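Local coordinates for protein alcohol dehydrogenase, zinc-containing (Thermotoga maritima, PDB 3IP1) that catalyses the NAD(+)-dependent oxidation of scyllo-inosose to 3-dehydro-scyllo-inosose, with two zinc ions bound per subunit, probably as a step in myo-inositol degradation, at residues Pro22-Ile25 with Thr30-Gly33; Val72-Thr77 with Leu153-Asp158; Cys136-Glu141 with His146-Asn151; Ser198-Ala203 with Gly223-Ala228. All blocks are in the same frame, centred on the assembly; numbering follows the deposited sequence.

Contact 1 (Pro22-Ile25 with Thr30-Gly33); sequences PKDI and TWLG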
loop_
_atom_site.group_PDB
_atom_site.type_symbol
_atom_site.label_atom_id
_atom_site.label_comp_id
_atom_site.label_asym_id
_atom_site.label_seq_id
_atom_site.Cartn_x
_atom_site.Cartn_y
_atom_site.Cartn_z
ATOM N N PRO A 22 -34.144 -12.012 -0.621
ATOM C CA PRO A 22 -33.718 -13.209 -1.370
ATOM C C PRO A 22 -33.080 -14.297 -0.493
ATOM O O PRO A 22 -33.154 -15.466 -0.835
ATOM C CB PRO A 22 -32.702 -12.661 -2.387
ATOM C CG PRO A 22 -32.258 -11.335 -1.834
ATOM C CD PRO A 22 -33.432 -10.793 -1.050
ATOM N N LYS A 23 -32.484 -13.918 0.635
ATOM C CA LYS A 23 -31.864 -14.890 1.550
ATOM C C LYS A 23 -32.672 -15.099 2.830
ATOM O O LYS A 23 -32.234 -15.814 3.739
ATOM C CB LYS A 23 -30.446 -14.445 1.932
ATOM C CG LYS A 23 -29.423 -14.599 0.838
ATOM C CD LYS A 23 -28.101 -14.010 1.260
ATOM C CE LYS A 23 -26.939 -14.822 0.696
ATOM N NZ LYS A 23 -25.813 -13.924 0.281
ATOM N N ASP A 24 -33.843 -14.468 2.913
ATOM C CA ASP A 24 -34.685 -14.597 4.111
ATOM C C ASP A 24 -35.432 -15.931 4.134
ATOM O O ASP A 24 -35.690 -16.534 3.085
ATOM C CB ASP A 24 -35.678 -13.443 4.185
ATOM C CG ASP A 24 -35.016 -12.100 4.436
ATOM O OD1 ASP A 24 -33.790 -12.041 4.661
ATOM O OD2 ASP A 24 -35.740 -11.090 4.412
ATOM N N ILE A 25 -35.763 -16.410 5.327
ATOM C CA ILE A 25 -36.631 -17.585 5.461
ATOM C C ILE A 25 -37.868 -17.202 6.262
ATOM O O ILE A 25 -37.793 -16.852 7.453
ATOM C CB ILE A 25 -35.925 -18.803 6.101
ATOM C CG1 ILE A 25 -34.733 -19.252 5.234
ATOM C CG2 ILE A 25 -36.936 -19.955 6.290
ATOM C CD1 ILE A 25 -33.642 -20.012 6.002
ATOM N N THR A 30 -34.382 -13.239 8.819
ATOM C CA THR A 30 -34.362 -12.081 7.936
ATOM C C THR A 30 -33.051 -11.314 8.017
ATOM O O THR A 30 -32.400 -11.301 9.071
ATOM C CB THR A 30 -35.561 -11.108 8.190
ATOM O OG1 THR A 30 -35.517 -10.047 7.230
ATOM C CG2 THR A 30 -35.510 -10.508 9.572
ATOM N N TRP A 31 -32.691 -10.658 6.905
ATOM C CA TRP A 31 -31.581 -9.709 6.892
ATOM C C TRP A 31 -31.994 -8.326 7.405
ATOM O O TRP A 31 -31.131 -7.495 7.695
ATOM C CB TRP A 31 -30.934 -9.640 5.500
ATOM C CG TRP A 31 -29.891 -10.728 5.353
ATOM C CD1 TRP A 31 -30.102 -12.053 5.042
ATOM C CD2 TRP A 31 -28.484 -10.585 5.562
ATOM N NE1 TRP A 31 -28.899 -12.740 5.038
ATOM C CE2 TRP A 31 -27.894 -11.864 5.360
ATOM C CE3 TRP A 31 -27.654 -9.498 5.913
ATOM C CZ2 TRP A 31 -26.509 -12.080 5.481
ATOM C CZ3 TRP A 31 -26.269 -9.718 6.033
ATOM C CH2 TRP A 31 -25.719 -10.999 5.816
ATOM N N LEU A 32 -33.316 -8.118 7.569
ATOM C CA LEU A 32 -33.868 -6.845 8.060
ATOM C C LEU A 32 -34.663 -6.937 9.381
ATOM O O LEU A 32 -35.892 -6.739 9.425
ATOM C CB LEU A 32 -34.706 -6.172 6.964
ATOM C CG LEU A 32 -33.945 -5.621 5.756
ATOM C CD1 LEU A 32 -34.928 -5.191 4.672
ATOM C CD2 LEU A 32 -33.001 -4.442 6.171
ATOM N N GLY A 33 -33.941 -7.195 10.466
ATOM C CA GLY A 33 -34.559 -7.431 11.771
ATOM C C GLY A 33 -35.708 -6.511 12.140
ATOM O O GLY A 33 -36.815 -6.968 12.432
#
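Asp-24 reaches across to Thr-30 and Trp-31 and closes the loop that joins strand 3-12 to strand 37-38, where Thr-30 itself forms an ST turn. The carboxylate of Asp-24 lies alongside the side chain of Thr-30, both pointing the same way, and its two oxygens take different partners. OD1 of Asp-24 accepts from the backbone N of Trp-31 at 2.9 Å, with an N-H...O angle of 150°; the donor comes from above the carboxylate plane, 41° out of it. OD2 of Asp-24 takes a weak bond from Thr-30 OG1 and a further one from the backbone N of Gly-21. An acidic residue with two acceptors suits this buried place, since it ties two backbone N-H groups, of Trp-31 and Gly-21, and more weakly the hydroxyl of Thr-30. Threonine fits its position because the hydroxyl can give and take at once. With OG1 anti to the backbone N of Thr-30 (chi1 -176°), it can also accept from further along its own chain. The Trp-31 ring turns its edge to the aspartate, CD1 lying 3.7 Å from Asp-24 OD1 near the ring plane. Lys-23 runs side by side with this indole, its CB 3.9 Å from Trp-31 NE1 in an oblique approach, while NZ goes on to the carbonyl O of Glu-148. The turn is closed by Leu-32 N, which donates to Thr-30 OG1 at 2.9 Å.

Contact 2 (Val72-Thr77 with Leu153-Asp158); sequences VHMAQT and LGFNVD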
loop_
_atom_site.group_PDB
_atom_site.type_symbol
_atom_site.label_atom_id
_atom_site.label_comp_id
_atom_site.label_asym_id
_atom_site.label_seq_id
_atom_site.Cartn_x
_atom_site.Cartn_y
_atom_site.Cartn_z
ATOM N N VAL A 72 -28.770 -5.368 23.354
ATOM C CA VAL A 72 -29.736 -4.402 23.875
ATOM C C VAL A 72 -30.777 -4.057 22.809
ATOM O O VAL A 72 -31.989 -4.084 23.067
ATOM C CB VAL A 72 -29.006 -3.133 24.394
ATOM C CG1 VAL A 72 -29.986 -2.069 24.895
ATOM C CG2 VAL A 72 -28.015 -3.529 25.484
ATOM N N HIS A 73 -30.302 -3.803 21.594
ATOM C CA HIS A 73 -31.173 -3.357 20.509
ATOM C C HIS A 73 -32.053 -4.447 19.904
ATOM O O HIS A 73 -33.134 -4.145 19.369
ATOM C CB HIS A 73 -30.367 -2.607 19.440
ATOM C CG HIS A 73 -29.813 -1.305 19.935
ATOM N ND1 HIS A 73 -28.784 -0.635 19.306
ATOM C CD2 HIS A 73 -30.144 -0.558 21.015
ATOM C CE1 HIS A 73 -28.511 0.474 19.971
ATOM N NE2 HIS A 73 -29.322 0.542 21.014
HETATM N N MSE A 74 -31.608 -5.703 20.002
HETATM C CA MSE A 74 -32.462 -6.826 19.626
HETATM C C MSE A 74 -33.660 -7.015 20.559
HETATM O O MSE A 74 -34.712 -7.467 20.113
HETATM C CB MSE A 74 -31.657 -8.123 19.468
HETATM C CG MSE A 74 -30.990 -8.290 18.093
HETATM SE SE MSE A 74 -30.039 -10.001 17.957
HETATM C CE MSE A 74 -28.512 -9.557 19.094
ATOM N N ALA A 75 -33.510 -6.652 21.845
ATOM C CA ALA A 75 -34.565 -6.853 22.835
ATOM C C ALA A 75 -35.329 -5.565 23.163
ATOM O O ALA A 75 -36.213 -5.571 24.020
ATOM C CB ALA A 75 -33.981 -7.429 24.091
ATOM N N GLN A 76 -34.943 -4.458 22.527
ATOM C CA GLN A 76 -35.591 -3.174 22.728
ATOM C C GLN A 76 -36.481 -2.934 21.522
ATOM O O GLN A 76 -36.131 -3.324 20.413
ATOM C CB GLN A 76 -34.552 -2.069 22.811
ATOM C CG GLN A 76 -35.115 -0.682 23.091
ATOM C CD GLN A 76 -34.026 0.295 23.518
ATOM O OE1 GLN A 76 -32.844 -0.030 23.480
ATOM N NE2 GLN A 76 -34.422 1.477 23.955
ATOM N N THR A 77 -37.610 -2.260 21.727
ATOM C CA THR A 77 -38.543 -2.012 20.617
ATOM C C THR A 77 -38.871 -0.544 20.397
ATOM O O THR A 77 -38.731 0.269 21.301
ATOM C CB THR A 77 -39.884 -2.726 20.831
ATOM O OG1 THR A 77 -40.602 -2.041 21.857
ATOM C CG2 THR A 77 -39.679 -4.188 21.229
ATOM N N LEU A 153 -23.008 -15.538 15.040
ATOM C CA LEU A 153 -23.105 -16.077 16.375
ATOM C C LEU A 153 -23.881 -15.115 17.276
ATOM O O LEU A 153 -23.531 -13.945 17.374
ATOM C CB LEU A 153 -21.695 -16.271 16.935
ATOM C CG LEU A 153 -21.629 -17.066 18.228
ATOM C CD1 LEU A 153 -21.814 -18.556 17.927
ATOM C CD2 LEU A 153 -20.303 -16.777 18.896
ATOM N N GLY A 154 -24.914 -15.625 17.945
ATOM C CA GLY A 154 -25.759 -14.791 18.805
ATOM C C GLY A 154 -26.746 -13.906 18.064
ATOM O O GLY A 154 -27.329 -13.003 18.662
ATOM N N PHE A 155 -26.943 -14.173 16.773
ATOM C CA PHE A 155 -27.922 -13.471 15.936
ATOM C C PHE A 155 -28.859 -14.444 15.222
ATOM O O PHE A 155 -30.096 -14.307 15.291
ATOM C CB PHE A 155 -27.224 -12.564 14.924
ATOM C CG PHE A 155 -26.568 -11.355 15.560
ATOM C CD1 PHE A 155 -25.301 -11.453 16.136
ATOM C CD2 PHE A 155 -27.237 -10.137 15.617
ATOM C CE1 PHE A 155 -24.700 -10.336 16.753
ATOM C CE2 PHE A 155 -26.646 -9.009 16.212
ATOM C CZ PHE A 155 -25.364 -9.123 16.779
ATOM N N ASN A 156 -28.276 -15.425 14.541
ATOM C CA ASN A 156 -29.050 -16.520 13.982
ATOM C C ASN A 156 -28.415 -17.893 14.234
ATOM O O ASN A 156 -28.932 -18.897 13.789
ATOM C CB ASN A 156 -29.300 -16.286 12.495
ATOM C CG ASN A 156 -28.053 -16.496 11.643
ATOM O OD1 ASN A 156 -26.982 -15.943 11.923
ATOM N ND2 ASN A 156 -28.192 -17.289 10.591
ATOM N N VAL A 157 -27.276 -17.935 14.915
ATOM C CA VAL A 157 -26.680 -19.218 15.348
ATOM C C VAL A 157 -26.518 -19.111 16.865
ATOM O O VAL A 157 -26.047 -18.083 17.357
ATOM C CB VAL A 157 -25.305 -19.507 14.646
ATOM C CG1 VAL A 157 -24.651 -20.828 15.144
ATOM C CG2 VAL A 157 -25.464 -19.566 13.134
ATOM N N ASP A 158 -26.915 -20.148 17.603
ATOM C CA ASP A 158 -26.853 -20.104 19.083
ATOM C C ASP A 158 -25.497 -19.650 19.605
ATOM O O ASP A 158 -24.448 -20.205 19.222
ATOM C CB ASP A 158 -27.247 -21.458 19.707
ATOM C CG ASP A 158 -28.742 -21.761 19.563
ATOM O OD1 ASP A 158 -29.556 -20.802 19.487
ATOM O OD2 ASP A 158 -29.102 -22.962 19.503
#
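Met-74, a selenomethionine in this crystal, sends its side chain from helix 69-75 across the ring of Phe-155. From CB, which points toward the 153-158 loop, the chain runs straight through CG, chi2 being -178°, and brings the selenium obliquely to the CD2-CE2 side of the ring. There SE lies 3.7 Å from Phe-155 CD2 and 4.5 Å from the ring centroid, 44° off the normal. A bend at chi3 (-74°) then swings the methyl over the ring. CE of Met-74 stands 3.9 Å from the centroid of Phe-155, a CH-pi contact on one face, and its closest ring atom is Phe-155 CE2 at 3.5 Å. The same methyl also touches the carbonyl O of Gly-154, 3.7 Å away. A long, flexible and polarisable side chain suits this place, since it can span the gap from the helix and still lie on a flat ring that crosses it at about a right angle. Gly-154 has a positive phi, which glycine adopts readily. Phe-155 also meets the rings of Tyr-85 and His-97. This Met-aromatic contact therefore belongs to the buried packing of the GroES-like domain beside the first metal site, of which His-97 is a ligand and which corresponds to the catalytic zinc of this family.

Contact 3 (Cys136-Glu141 with His146-Asn151); sequences CRPCAE and HCENLN. With CD (cadmium ion), chain E.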
loop_
_atom_site.group_PDB
_atom_site.type_symbol
_atom_site.label_atom_id
_atom_site.label_comp_id
_atom_site.label_asym_id
_atom_site.label_seq_id
_atom_site.Cartn_x
_atom_site.Cartn_y
_atom_site.Cartn_z
ATOM N N CYS A 136 -16.572 -18.636 -0.635
ATOM C CA CYS A 136 -17.121 -17.673 -1.595
ATOM C C CYS A 136 -16.006 -16.777 -2.155
ATOM O O CYS A 136 -14.875 -16.806 -1.668
ATOM C CB CYS A 136 -18.253 -16.848 -0.991
ATOM S SG CYS A 136 -17.665 -15.616 0.180
ATOM N N ARG A 137 -16.316 -15.997 -3.185
ATOM C CA ARG A 137 -15.302 -15.123 -3.775
ATOM C C ARG A 137 -14.659 -14.152 -2.764
ATOM O O ARG A 137 -13.426 -14.124 -2.652
ATOM C CB ARG A 137 -15.835 -14.400 -5.017
ATOM C CG ARG A 137 -14.858 -13.381 -5.593
ATOM C CD ARG A 137 -14.900 -13.413 -7.091
ATOM N NE ARG A 137 -13.936 -12.486 -7.684
ATOM C CZ ARG A 137 -13.881 -12.206 -8.980
ATOM N NH1 ARG A 137 -14.719 -12.808 -9.830
ATOM N NH2 ARG A 137 -12.985 -11.342 -9.427
ATOM N N PRO A 138 -15.476 -13.371 -2.012
ATOM C CA PRO A 138 -14.813 -12.531 -0.979
ATOM C C PRO A 138 -13.941 -13.304 0.004
ATOM O O PRO A 138 -12.851 -12.836 0.322
ATOM C CB PRO A 138 -15.985 -11.840 -0.273
ATOM C CG PRO A 138 -16.996 -11.657 -1.374
ATOM C CD PRO A 138 -16.892 -12.984 -2.185
ATOM N N CYS A 139 -14.394 -14.467 0.487
ATOM C CA CYS A 139 -13.546 -15.304 1.362
ATOM C C CYS A 139 -12.247 -15.746 0.660
ATOM O O CYS A 139 -11.145 -15.600 1.207
ATOM C CB CYS A 139 -14.318 -16.515 1.932
ATOM S SG CYS A 139 -15.455 -16.114 3.347
ATOM N N ALA A 140 -12.375 -16.237 -0.565
ATOM C CA ALA A 140 -11.218 -16.694 -1.327
ATOM C C ALA A 140 -10.253 -15.561 -1.680
ATOM O O ALA A 140 -9.095 -15.821 -1.941
ATOM C CB ALA A 140 -11.656 -17.448 -2.590
ATOM N N GLU A 141 -10.724 -14.316 -1.699
ATOM C CA GLU A 141 -9.817 -13.171 -1.911
ATOM C C GLU A 141 -9.285 -12.627 -0.584
ATOM O O GLU A 141 -8.539 -11.657 -0.582
ATOM C CB GLU A 141 -10.459 -12.040 -2.766
ATOM C CG GLU A 141 -10.870 -12.475 -4.185
ATOM C CD GLU A 141 -11.507 -11.363 -5.060
ATOM O OE1 GLU A 141 -11.436 -10.169 -4.704
ATOM O OE2 GLU A 141 -12.094 -11.703 -6.120
ATOM N N HIS A 146 -16.966 -9.877 4.486
ATOM C CA HIS A 146 -17.871 -9.579 3.383
ATOM C C HIS A 146 -18.326 -10.858 2.670
ATOM O O HIS A 146 -18.819 -10.814 1.536
ATOM C CB HIS A 146 -17.197 -8.564 2.469
ATOM C CG HIS A 146 -16.860 -7.309 3.196
ATOM N ND1 HIS A 146 -17.778 -6.296 3.367
ATOM C CD2 HIS A 146 -15.770 -6.960 3.925
ATOM C CE1 HIS A 146 -17.244 -5.344 4.117
ATOM N NE2 HIS A 146 -16.032 -5.728 4.478
ATOM N N CYS A 147 -18.152 -11.972 3.392
ATOM C CA CYS A 147 -18.638 -13.322 3.056
ATOM C C CYS A 147 -20.036 -13.318 2.443
ATOM O O CYS A 147 -20.943 -12.692 2.986
ATOM C CB CYS A 147 -18.674 -14.168 4.338
ATOM S SG CYS A 147 -19.321 -15.846 4.097
ATOM N N GLU A 148 -20.227 -14.022 1.335
ATOM C CA GLU A 148 -21.549 -14.091 0.703
ATOM C C GLU A 148 -22.511 -15.106 1.378
ATOM O O GLU A 148 -23.696 -15.128 1.089
ATOM C CB GLU A 148 -21.411 -14.387 -0.798
ATOM C CG GLU A 148 -20.835 -13.205 -1.607
ATOM C CD GLU A 148 -20.778 -13.471 -3.109
ATOM O OE1 GLU A 148 -20.868 -14.646 -3.526
ATOM O OE2 GLU A 148 -20.620 -12.509 -3.882
ATOM N N ASN A 149 -22.000 -15.947 2.265
ATOM C CA ASN A 149 -22.834 -16.954 2.905
ATOM C C ASN A 149 -22.676 -16.887 4.417
ATOM O O ASN A 149 -22.497 -17.899 5.073
ATOM C CB ASN A 149 -22.470 -18.335 2.355
ATOM C CG ASN A 149 -22.643 -18.405 0.862
ATOM O OD1 ASN A 149 -23.709 -18.041 0.337
ATOM N ND2 ASN A 149 -21.588 -18.811 0.150
ATOM N N LEU A 150 -22.743 -15.672 4.948
ATOM C CA LEU A 150 -22.466 -15.376 6.339
ATOM C C LEU A 150 -23.579 -15.841 7.300
ATOM O O LEU A 150 -24.760 -15.677 7.003
ATOM C CB LEU A 150 -22.277 -13.859 6.467
ATOM C CG LEU A 150 -21.933 -13.173 7.801
ATOM C CD1 LEU A 150 -20.469 -13.405 8.289
ATOM C CD2 LEU A 150 -22.203 -11.660 7.661
ATOM N N ASN A 151 -23.187 -16.415 8.441
ATOM C CA ASN A 151 -24.057 -16.540 9.613
ATOM C C ASN A 151 -23.431 -15.756 10.751
ATOM O O ASN A 151 -22.268 -15.339 10.662
ATOM C CB ASN A 151 -24.220 -18.009 10.018
ATOM C CG ASN A 151 -25.038 -18.786 9.020
ATOM O OD1 ASN A 151 -26.255 -18.681 9.011
ATOM N ND2 ASN A 151 -24.373 -19.546 8.146
HETATM CD CD CD E . -17.682 -16.670 2.429
HETATM O O HOH W 1 -18.979 -15.986 -4.688
#
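Cys-136 SG is gripped from three directions: by the cadmium ion at 2.5 Å, by Glu-148 N at 3.2 Å, and by Cys-139 N at 3.5 Å. The bond from Glu-148 N is nearly straight (175°), while that from Cys-139 N caps helix 137-140, at whose N-cap position Cys-136 stands. With chi1 at 73°, SG sits between the backbone N and the carbonyl carbon of Cys-136. These N-H donors, and the metal, would be expected to stabilise a thiolate. Cys-139 and Cys-147 add their sulfurs to the ion and Cys-133 completes a four-cysteine site, which holds zinc in the natural enzyme; cysteine suits these places as a soft ligand. Cys-147 SG also accepts from Asn-149 N at 3.2 Å. Beside the metal, the Pro-138 ring packs across the stem of Glu-148, CD of Pro-138 lying 4.0 Å from Glu-148 CG. The carboxylate of Glu-148 forms a salt bridge with Arg-308 of the third subunit, and a water links its OE1 to Arg-137 N. Asn-149 bonds to Asn-116 of the second subunit. The site pins short helix 137-140 to the loop leading into strand 151-152, whose Asn-151 pairs by backbone with Leu-131 of strand 130-131.

Contact 4 (Ser198-Ala203 with Gly223-Ala228); sequences SVAYNA and GPIGLA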
loop_
_atom_site.group_PDB
_atom_site.type_symbol
_atom_site.label_atom_id
_atom_site.label_comp_id
_atom_site.label_asym_id
_atom_site.label_seq_id
_atom_site.Cartn_x
_atom_site.Cartn_y
_atom_site.Cartn_z
ATOM N N SER A 198 -11.381 -6.061 18.383
ATOM C CA SER A 198 -11.029 -6.397 16.997
ATOM C C SER A 198 -11.865 -5.642 15.983
ATOM O O SER A 198 -11.403 -5.390 14.868
ATOM C CB SER A 198 -11.162 -7.914 16.764
ATOM O OG SER A 198 -10.212 -8.620 17.555
ATOM N N VAL A 199 -13.100 -5.300 16.351
ATOM C CA VAL A 199 -13.910 -4.402 15.530
ATOM C C VAL A 199 -13.187 -3.050 15.378
ATOM O O VAL A 199 -13.040 -2.550 14.260
ATOM C CB VAL A 199 -15.333 -4.192 16.130
ATOM C CG1 VAL A 199 -16.052 -3.021 15.449
ATOM C CG2 VAL A 199 -16.182 -5.490 16.028
ATOM N N ALA A 200 -12.769 -2.463 16.500
ATOM C CA ALA A 200 -11.992 -1.225 16.511
ATOM C C ALA A 200 -10.684 -1.400 15.737
ATOM O O ALA A 200 -10.302 -0.553 14.928
ATOM C CB ALA A 200 -11.686 -0.803 17.953
ATOM N N TYR A 201 -10.007 -2.513 15.988
ATOM C CA TYR A 201 -8.727 -2.775 15.332
ATOM C C TYR A 201 -8.891 -2.829 13.813
ATOM O O TYR A 201 -8.130 -2.196 13.100
ATOM C CB TYR A 201 -8.107 -4.068 15.868
ATOM C CG TYR A 201 -6.654 -4.299 15.500
ATOM C CD1 TYR A 201 -6.291 -4.684 14.205
ATOM C CD2 TYR A 201 -5.637 -4.183 16.467
ATOM C CE1 TYR A 201 -4.944 -4.921 13.863
ATOM C CE2 TYR A 201 -4.307 -4.430 16.150
ATOM C CZ TYR A 201 -3.963 -4.793 14.837
ATOM O OH TYR A 201 -2.648 -5.033 14.501
ATOM N N ASN A 202 -9.885 -3.580 13.341
ATOM C CA ASN A 202 -10.187 -3.671 11.908
ATOM C C ASN A 202 -10.487 -2.281 11.337
ATOM O O ASN A 202 -10.056 -1.933 10.240
ATOM C CB ASN A 202 -11.382 -4.604 11.676
ATOM C CG ASN A 202 -11.702 -4.814 10.188
ATOM O OD1 ASN A 202 -10.914 -5.396 9.443
ATOM N ND2 ASN A 202 -12.889 -4.371 9.764
ATOM N N ALA A 203 -11.207 -1.478 12.108
ATOM C CA ALA A 203 -11.592 -0.168 11.658
ATOM C C ALA A 203 -10.405 0.776 11.531
ATOM O O ALA A 203 -10.302 1.477 10.538
ATOM C CB ALA A 203 -12.671 0.411 12.572
ATOM N N GLY A 223 -18.004 4.723 23.424
ATOM C CA GLY A 223 -18.477 3.372 23.723
ATOM C C GLY A 223 -17.308 2.393 23.619
ATOM O O GLY A 223 -16.178 2.803 23.327
ATOM N N PRO A 224 -17.552 1.095 23.852
ATOM C CA PRO A 224 -16.426 0.154 23.845
ATOM C C PRO A 224 -15.585 0.174 22.552
ATOM O O PRO A 224 -14.347 0.061 22.623
ATOM C CB PRO A 224 -17.105 -1.197 24.059
ATOM C CG PRO A 224 -18.322 -0.847 24.897
ATOM C CD PRO A 224 -18.814 0.437 24.256
ATOM N N ILE A 225 -16.221 0.358 21.399
ATOM C CA ILE A 225 -15.432 0.458 20.168
ATOM C C ILE A 225 -14.498 1.669 20.146
ATOM O O ILE A 225 -13.294 1.525 19.900
ATOM C CB ILE A 225 -16.286 0.375 18.888
ATOM C CG1 ILE A 225 -16.860 -1.044 18.756
ATOM C CG2 ILE A 225 -15.425 0.749 17.648
ATOM C CD1 ILE A 225 -18.092 -1.112 17.854
ATOM N N GLY A 226 -15.039 2.849 20.432
ATOM C CA GLY A 226 -14.202 4.062 20.566
ATOM C C GLY A 226 -13.119 3.917 21.635
ATOM O O GLY A 226 -11.993 4.354 21.448
ATOM N N LEU A 227 -13.452 3.277 22.752
ATOM C CA LEU A 227 -12.482 3.050 23.817
ATOM C C LEU A 227 -11.336 2.097 23.423
ATOM O O LEU A 227 -10.199 2.314 23.811
ATOM C CB LEU A 227 -13.192 2.556 25.082
ATOM C CG LEU A 227 -14.034 3.619 25.804
ATOM C CD1 LEU A 227 -14.702 3.058 27.080
ATOM C CD2 LEU A 227 -13.197 4.860 26.130
ATOM N N ALA A 228 -11.648 1.044 22.667
ATOM C CA ALA A 228 -10.633 0.136 22.144
ATOM C C ALA A 228 -9.730 0.879 21.182
ATOM O O ALA A 228 -8.497 0.747 21.256
ATOM C CB ALA A 228 -11.282 -1.060 21.451
#
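Ile-225 has CG1 anti to its carbonyl carbon (chi1 -68°) and CD1 carried outward by an extended chi2, while Val-199 holds CG1 anti to its backbone N (chi1 167°). These torsions bring the two branched chains together at an oblique angle, with Val-199 CG1 3.7 Å from Ile-225 CD1. The other branch of Ile-225, CG2, turns to Ala-200 and lies 4.1 Å from its CB. The methyl of Ala-200 fits between Ile-225 and Ala-228: it is 3.4 Å from the carbonyl O of Ile-225 and 3.5 Å from CB of Ala-228. Such small side chains let the backbones come close, the CA atoms of Ala-200 and Ile-225 being 5.3 Å apart. The helix segments 198-203 and 224-228 approach to 8.2 Å between their axes and cross at -59°. Helix 224-235 follows strand 216-220 of the parallel sheet, in the strand-turn-helix of a Rossmann fold. Gly-221, Gly-223 and Gly-226 fit the GxGxxG pattern that in such folds lets the dinucleotide approach the helix start, and Ile-225 probably binds NAD(+), as in relatives. On the far face of that helix, Leu-227 points away from helix 194-207 and packs on helix 248-257. Further along, Ile-232 touches both Ala-200 and Tyr-201, and the hydroxyl of Tyr-201 bonds to Pro-213 O of the fourth subunit.

The contacts open in chain order. Contact 1 comes first and contact 4 last, while contact 3 falls between the two segments of contact 2 in sequence. Contacts 2 and 3 both belong to the GroES-like domain and touch where Asn-156 ND2 meets Asn-151 OD1, although their centres lie about 22 Å apart. Contact 1, with its centre about 17 Å from that of contact 3, is joined to it by Lys-23 and by Trp-31 packing on Leu-150. The loop after strand 3-12 is thereby fastened to the four-cysteine metal lobe. Contact 4 touches none of the others, its nearest atoms being about 6 Å from contact 3, and brings helix 194-207, which carries the metal ligand Glu-195, against the first Rossmann helix.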